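Local coordinates for uncharacterized protein (Neosartorya fumigata, PDB 5J5L) that binds arachidonic acid in a pocket within its helical bundle and is probably a constituent and antigen of the fungal cell wall, at residues I17-Q22 and Q38-Q43; N25-D30 and D95-G100. All coordinates share one frame; numbering follows the deposited sequence.

From the N terminus, helix 3-26 runs into contact 1 at I17-Q22, then ends within N25-D30, the first half of contact 2, whose later residues form the turn. The chain doubles back there, and helix 31-56 closes the hairpin when Q38-Q43 meets I17-Q22 across 15 intervening residues. Contact 2 closes a far longer loop: 64 residues pass, most of them in helices 31-56 and 63-89, before D95-G100 returns to N25-D30. The four segments alternate, so the two closures cross. Contact 1 joins the first two long helices side by side near L20 and V40; contact 2 joins their connecting turn to the end of the short helix 91-97. Both touch the same arachidonic acid, contact 2 at its carboxylate end.

Contact 1 of 2, residues I17-Q22 and Q38-Q43. With ACD (arachidonic acid), chain B.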
loop_
_atom_site.group_PDB
_atom_site.type_symbol
_atom_site.label_atom_id
_atom_site.label_comp_id
_atom_site.label_asym_id
_atom_site.label_seq_id
_atom_site.Cartn_x
_atom_site.Cartn_y
_atom_site.Cartn_z
ATOM N N ILE A 17 -2.196 3.043 -6.139
ATOM C CA ILE A 17 -0.944 3.646 -5.696
ATOM C C ILE A 17 -0.385 4.563 -6.779
ATOM O O ILE A 17 0.034 5.687 -6.490
ATOM C CB ILE A 17 0.106 2.592 -5.298
ATOM C CG1 ILE A 17 -0.339 1.835 -4.032
ATOM C CG2 ILE A 17 1.463 3.239 -5.044
ATOM C CD1 ILE A 17 0.344 0.490 -3.844
ATOM N N ASN A 18 -0.380 4.087 -8.020
ATOM C CA ASN A 18 0.208 4.875 -9.093
ATOM C C ASN A 18 -0.617 6.112 -9.398
ATOM O O ASN A 18 -0.064 7.159 -9.699
ATOM C CB ASN A 18 0.449 3.989 -10.296
ATOM C CG ASN A 18 1.564 2.987 -10.026
ATOM O OD1 ASN A 18 2.575 3.317 -9.372
ATOM N ND2 ASN A 18 1.386 1.770 -10.495
ATOM N N THR A 19 -1.929 6.011 -9.227
ATOM C CA THR A 19 -2.793 7.186 -9.323
ATOM C C THR A 19 -2.486 8.196 -8.214
ATOM O O THR A 19 -2.347 9.386 -8.479
ATOM C CB THR A 19 -4.274 6.779 -9.311
ATOM O OG1 THR A 19 -4.509 5.886 -10.409
ATOM C CG2 THR A 19 -5.177 7.998 -9.418
ATOM N N LEU A 20 -2.339 7.732 -6.984
ATOM C CA LEU A 20 -1.950 8.633 -5.896
ATOM C C LEU A 20 -0.648 9.380 -6.168
ATOM O O LEU A 20 -0.539 10.575 -5.914
ATOM C CB LEU A 20 -1.794 7.861 -4.584
ATOM C CG LEU A 20 -3.052 7.680 -3.768
ATOM C CD1 LEU A 20 -2.737 6.800 -2.570
ATOM C CD2 LEU A 20 -3.615 9.013 -3.288
ATOM N N THR A 21 0.349 8.647 -6.655
ATOM C CA THR A 21 1.646 9.229 -6.966
ATOM C C THR A 21 1.487 10.365 -7.964
ATOM O O THR A 21 2.149 11.409 -7.855
ATOM C CB THR A 21 2.627 8.173 -7.508
ATOM O OG1 THR A 21 2.799 7.136 -6.523
ATOM C CG2 THR A 21 3.977 8.779 -7.825
ATOM N N GLN A 22 0.628 10.146 -8.960
ATOM C CA GLN A 22 0.325 11.197 -9.933
ATOM C C GLN A 22 -0.253 12.446 -9.270
ATOM O O GLN A 22 0.121 13.585 -9.634
ATOM C CB GLN A 22 -0.625 10.677 -11.015
ATOM C CG GLN A 22 0.005 9.722 -12.010
ATOM C CD GLN A 22 -0.998 9.230 -13.041
ATOM O OE1 GLN A 22 -2.079 8.742 -12.697
ATOM N NE2 GLN A 22 -0.646 9.356 -14.311
ATOM N N GLN A 38 -7.209 12.568 -1.335
ATOM C CA GLN A 38 -7.725 11.815 -0.180
ATOM C C GLN A 38 -8.788 10.797 -0.603
ATOM O O GLN A 38 -8.858 9.706 -0.023
ATOM C CB GLN A 38 -8.275 12.738 0.915
ATOM C CG GLN A 38 -8.851 12.021 2.130
ATOM C CD GLN A 38 -7.813 11.267 2.955
ATOM O OE1 GLN A 38 -8.164 10.508 3.872
ATOM N NE2 GLN A 38 -6.546 11.491 2.658
ATOM N N ALA A 39 -9.602 11.139 -1.607
ATOM C CA ALA A 39 -10.616 10.198 -2.114
ATOM C C ALA A 39 -9.922 8.940 -2.676
ATOM O O ALA A 39 -10.344 7.806 -2.417
ATOM C CB ALA A 39 -11.478 10.861 -3.182
ATOM N N VAL A 40 -8.835 9.146 -3.410
ATOM C CA VAL A 40 -8.062 8.015 -3.945
ATOM C C VAL A 40 -7.421 7.244 -2.807
ATOM O O VAL A 40 -7.421 6.007 -2.801
ATOM C CB VAL A 40 -6.996 8.441 -4.964
ATOM C CG1 VAL A 40 -6.299 7.217 -5.535
ATOM C CG2 VAL A 40 -7.625 9.242 -6.096
ATOM N N GLU A 41 -6.900 7.964 -1.816
ATOM C CA GLU A 41 -6.292 7.307 -0.666
ATOM C C GLU A 41 -7.295 6.427 0.075
ATOM O O GLU A 41 -6.942 5.341 0.537
ATOM C CB GLU A 41 -5.678 8.325 0.269
ATOM C CG GLU A 41 -4.864 7.714 1.402
ATOM C CD GLU A 41 -5.691 7.214 2.565
ATOM O OE1 GLU A 41 -6.870 7.623 2.716
ATOM O OE2 GLU A 41 -5.127 6.424 3.372
ATOM N N GLN A 42 -8.541 6.891 0.177
ATOM C CA GLN A 42 -9.581 6.137 0.886
ATOM C C GLN A 42 -10.009 4.916 0.072
ATOM O O GLN A 42 -10.295 3.851 0.642
ATOM C CB GLN A 42 -10.757 7.037 1.228
ATOM C CG GLN A 42 -10.422 8.018 2.346
ATOM C CD GLN A 42 -10.411 7.354 3.716
ATOM O OE1 GLN A 42 -9.352 7.156 4.324
ATOM N NE2 GLN A 42 -11.579 6.994 4.196
ATOM N N GLN A 43 -10.032 5.073 -1.255
ATOM C CA GLN A 43 -10.246 3.930 -2.163
ATOM C C GLN A 43 -9.138 2.897 -1.977
ATOM O O GLN A 43 -9.399 1.685 -1.914
ATOM C CB GLN A 43 -10.302 4.393 -3.614
ATOM C CG GLN A 43 -10.772 3.312 -4.583
ATOM C CD GLN A 43 -12.139 2.744 -4.223
ATOM O OE1 GLN A 43 -13.126 3.471 -4.121
ATOM N NE2 GLN A 43 -12.204 1.422 -4.031
HETATM C C1 ACD B . -2.174 15.633 -2.836
HETATM C C2 ACD B . -2.247 15.040 -1.449
HETATM C C3 ACD B . -1.601 15.979 -0.450
HETATM C C4 ACD B . -1.950 15.566 0.982
HETATM C C5 ACD B . -3.447 15.454 1.145
HETATM C C6 ACD B . -4.103 14.340 1.520
HETATM C C7 ACD B . -3.427 13.049 1.908
HETATM C C8 ACD B . -3.537 11.982 0.832
HETATM C C9 ACD B . -2.566 11.092 0.564
HETATM C C10 ACD B . -1.208 11.042 1.242
HETATM C C11 ACD B . -1.179 10.002 2.333
HETATM C C12 ACD B . -0.436 8.888 2.351
HETATM C C13 ACD B . 0.514 8.403 1.274
HETATM C C14 ACD B . -0.324 7.534 0.352
HETATM C C15 ACD B . 0.127 6.458 -0.301
HETATM C C16 ACD B . 1.540 5.957 -0.191
HETATM C C17 ACD B . 1.593 4.510 -0.660
HETATM C C18 ACD B . 0.877 3.577 0.299
HETATM C C19 ACD B . 1.072 2.133 -0.097
HETATM C C20 ACD B . -0.033 1.217 0.362
HETATM O O1 ACD B . -1.157 15.345 -3.480
HETATM O O2 ACD B . -3.099 16.336 -3.287
#
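L20 and V40 meet through torsions that set their branches in the groove between two helices: V40 CG1 lies anti to its backbone N (chi1 -177°), while the second torsion of L20 (chi2 175°) holds CD1 anti to CA and sends it to the lipid, leaving CD2, the other branch, against V40 and E41. L20 and V40 lie alongside one another, pointing opposite ways, with L20 CG 3.7 Å from V40 CG1. L20 CD2 comes to 3.7 Å from the backbone N of E41, and also packs beside E41 CB. On the outer side T19 turns CG2 across V40 at roughly a right angle, 4.1 Å from V40 CG1; its hydroxyl is bonded to T15 O, one turn back. The short helical segments run nearly antiparallel, at 163° with axes 9.5 Å apart, as befits neighbouring helices of an up-and-down bundle.

L20 forks between two jobs. While CD2 faces the partner helix, CD1 lies 3.7 Å from C15 of arachidonic acid, and E41 CB and CG reach C9 of the same chain. L44, one turn beyond V40, also touches L20. Contact between the helices is thus carried mostly by aliphatic carbons of L20, V40 and T19, and the same hydrocarbon surface continues into the pocket wall, which suits the lipid's apolar tail.

Contact 2 of 2, residues N25-D30 and D95-G100; sequences NEFTGD and DSAGVG. With ACD (arachidonic acid), chain B.
S96 touches G29 across the gap, its OG 4.3 Å from G29 CA, at the edge of the contact; the hydroxyl itself is bonded back to Q93 O. G29 has positive phi (105°), and its backbone comes up to both S96 and A97. Next comes A97, whose methyl points at the loop and fits closely against G29, with CB 3.2 Å from G29 O. The same methyl sits at the edge of the F27 ring, near its plane, 4.2 Å from CZ. F27 reaches inward because CG stands anti to the backbone N (chi1 -173°). Its ring is sandwiched: G29 N lies 3.4 Å above the centre of one face, and C3 of arachidonic acid 3.6 Å from the opposite one. The lipid carboxylate is close too, with O1 3.3 Å from F27 CB and O2 3.3 Å from F27 CD1, so F27 lines the head-group end of the pocket.

Helix 91-97 stops in a Schellman motif, with G98 at C-prime in positive phi: V99 N is bonded to V94 O, and G98 N makes a weak bond to D95 O. Past this turn V99 points back toward the loop and takes the N-cap position of helix 100-124. Its CG2 meets the lipid at C4 and C5, both 4.1 Å away, and its side chain also touches V94 and L31.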
loop_
_atom_site.group_PDB
_atom_site.type_symbol
_atom_site.label_atom_id
_atom_site.label_comp_id
_atom_site.label_asym_id
_atom_site.label_seq_id
_atom_site.Cartn_x
_atom_site.Cartn_y
_atom_site.Cartn_z
ATOM N N ASN A 25 2.618 14.324 -7.320
ATOM C CA ASN A 25 3.543 15.045 -8.191
ATOM C C ASN A 25 2.969 16.353 -8.745
ATOM O O ASN A 25 3.726 17.275 -9.074
ATOM C CB ASN A 25 4.018 14.129 -9.317
ATOM C CG ASN A 25 4.944 13.034 -8.819
ATOM O OD1 ASN A 25 5.662 13.213 -7.832
ATOM N ND2 ASN A 25 4.966 11.919 -9.520
ATOM N N GLU A 26 1.637 16.449 -8.795
ATOM C CA GLU A 26 0.940 17.670 -9.194
ATOM C C GLU A 26 0.557 18.611 -8.047
ATOM O O GLU A 26 0.084 19.707 -8.317
ATOM C CB GLU A 26 -0.362 17.330 -9.931
ATOM C CG GLU A 26 -0.196 16.678 -11.285
ATOM C CD GLU A 26 -1.518 16.161 -11.839
ATOM O OE1 GLU A 26 -2.575 16.349 -11.179
ATOM O OE2 GLU A 26 -1.494 15.547 -12.930
ATOM N N PHE A 27 0.743 18.197 -6.791
ATOM C CA PHE A 27 0.242 18.948 -5.643
ATOM C C PHE A 27 0.926 20.304 -5.504
ATOM O O PHE A 27 2.168 20.387 -5.506
ATOM C CB PHE A 27 0.433 18.136 -4.365
ATOM C CG PHE A 27 -0.194 18.744 -3.129
ATOM C CD1 PHE A 27 -1.499 19.189 -3.125
ATOM C CD2 PHE A 27 0.517 18.765 -1.925
ATOM C CE1 PHE A 27 -2.064 19.715 -1.979
ATOM C CE2 PHE A 27 -0.046 19.299 -0.776
ATOM C CZ PHE A 27 -1.341 19.775 -0.805
ATOM N N THR A 28 0.115 21.357 -5.403
ATOM C CA THR A 28 0.625 22.725 -5.230
ATOM C C THR A 28 0.323 23.328 -3.849
ATOM O O THR A 28 0.703 24.472 -3.591
ATOM C CB THR A 28 0.026 23.685 -6.289
ATOM O OG1 THR A 28 -1.380 23.848 -6.055
ATOM C CG2 THR A 28 0.249 23.144 -7.686
ATOM N N GLY A 29 -0.359 22.571 -2.985
ATOM C CA GLY A 29 -0.854 23.088 -1.705
ATOM C C GLY A 29 -2.354 23.351 -1.698
ATOM O O GLY A 29 -2.946 23.626 -0.649
ATOM N N ASP A 30 -2.977 23.269 -2.868
ATOM C CA ASP A 30 -4.389 23.599 -3.011
ATOM C C ASP A 30 -5.247 22.556 -2.301
ATOM O O ASP A 30 -5.019 21.363 -2.450
ATOM C CB ASP A 30 -4.748 23.658 -4.495
ATOM C CG ASP A 30 -6.219 23.903 -4.735
ATOM O OD1 ASP A 30 -6.624 25.077 -4.819
ATOM O OD2 ASP A 30 -6.952 22.904 -4.868
ATOM N N ASP A 95 2.626 21.325 4.365
ATOM C CA ASP A 95 2.720 22.241 5.506
ATOM C C ASP A 95 1.971 23.534 5.233
ATOM O O ASP A 95 1.293 24.070 6.112
ATOM C CB ASP A 95 4.178 22.566 5.837
ATOM C CG ASP A 95 4.938 21.371 6.393
ATOM O OD1 ASP A 95 4.294 20.437 6.917
ATOM O OD2 ASP A 95 6.186 21.385 6.311
ATOM N N SER A 96 2.103 24.039 4.008
ATOM C CA SER A 96 1.448 25.286 3.642
ATOM C C SER A 96 -0.073 25.114 3.566
ATOM O O SER A 96 -0.814 26.039 3.888
ATOM C CB SER A 96 2.032 25.864 2.347
ATOM O OG SER A 96 1.608 25.145 1.209
ATOM N N ALA A 97 -0.529 23.924 3.186
ATOM C CA ALA A 97 -1.950 23.603 3.175
ATOM C C ALA A 97 -2.470 23.316 4.588
ATOM O O ALA A 97 -3.654 23.446 4.842
ATOM C CB ALA A 97 -2.232 22.425 2.263
ATOM N N GLY A 98 -1.570 22.942 5.494
ATOM C CA GLY A 98 -1.936 22.676 6.889
ATOM C C GLY A 98 -2.511 21.283 7.102
ATOM O O GLY A 98 -3.221 21.053 8.087
ATOM N N VAL A 99 -2.226 20.365 6.182
ATOM C CA VAL A 99 -2.842 19.028 6.217
ATOM C C VAL A 99 -1.892 17.898 6.608
ATOM O O VAL A 99 -2.126 16.742 6.268
ATOM C CB VAL A 99 -3.595 18.671 4.910
ATOM C CG1 VAL A 99 -4.729 19.666 4.673
ATOM C CG2 VAL A 99 -2.642 18.567 3.714
ATOM N N GLY A 100 -0.838 18.227 7.340
ATOM C CA GLY A 100 0.117 17.219 7.808
ATOM C C GLY A 100 -0.538 16.108 8.626
ATOM O O GLY A 100 -0.171 14.935 8.489
HETATM C C1 ACD B . -2.174 15.633 -2.836
HETATM C C2 ACD B . -2.247 15.040 -1.449
HETATM C C3 ACD B . -1.601 15.979 -0.450
HETATM C C4 ACD B . -1.950 15.566 0.982
HETATM C C5 ACD B . -3.447 15.454 1.145
HETATM C C6 ACD B . -4.103 14.340 1.520
HETATM C C7 ACD B . -3.427 13.049 1.908
HETATM C C8 ACD B . -3.537 11.982 0.832
HETATM C C9 ACD B . -2.566 11.092 0.564
HETATM C C10 ACD B . -1.208 11.042 1.242
HETATM C C11 ACD B . -1.179 10.002 2.333
HETATM C C12 ACD B . -0.436 8.888 2.351
HETATM C C13 ACD B . 0.514 8.403 1.274
HETATM C C14 ACD B . -0.324 7.534 0.352
HETATM C C15 ACD B . 0.127 6.458 -0.301
HETATM C C16 ACD B . 1.540 5.957 -0.191
HETATM C C17 ACD B . 1.593 4.510 -0.660
HETATM C C18 ACD B . 0.877 3.577 0.299
HETATM C C19 ACD B . 1.072 2.133 -0.097
HETATM C C20 ACD B . -0.033 1.217 0.362
HETATM O O1 ACD B . -1.157 15.345 -3.480
HETATM O O2 ACD B . -3.099 16.336 -3.287
#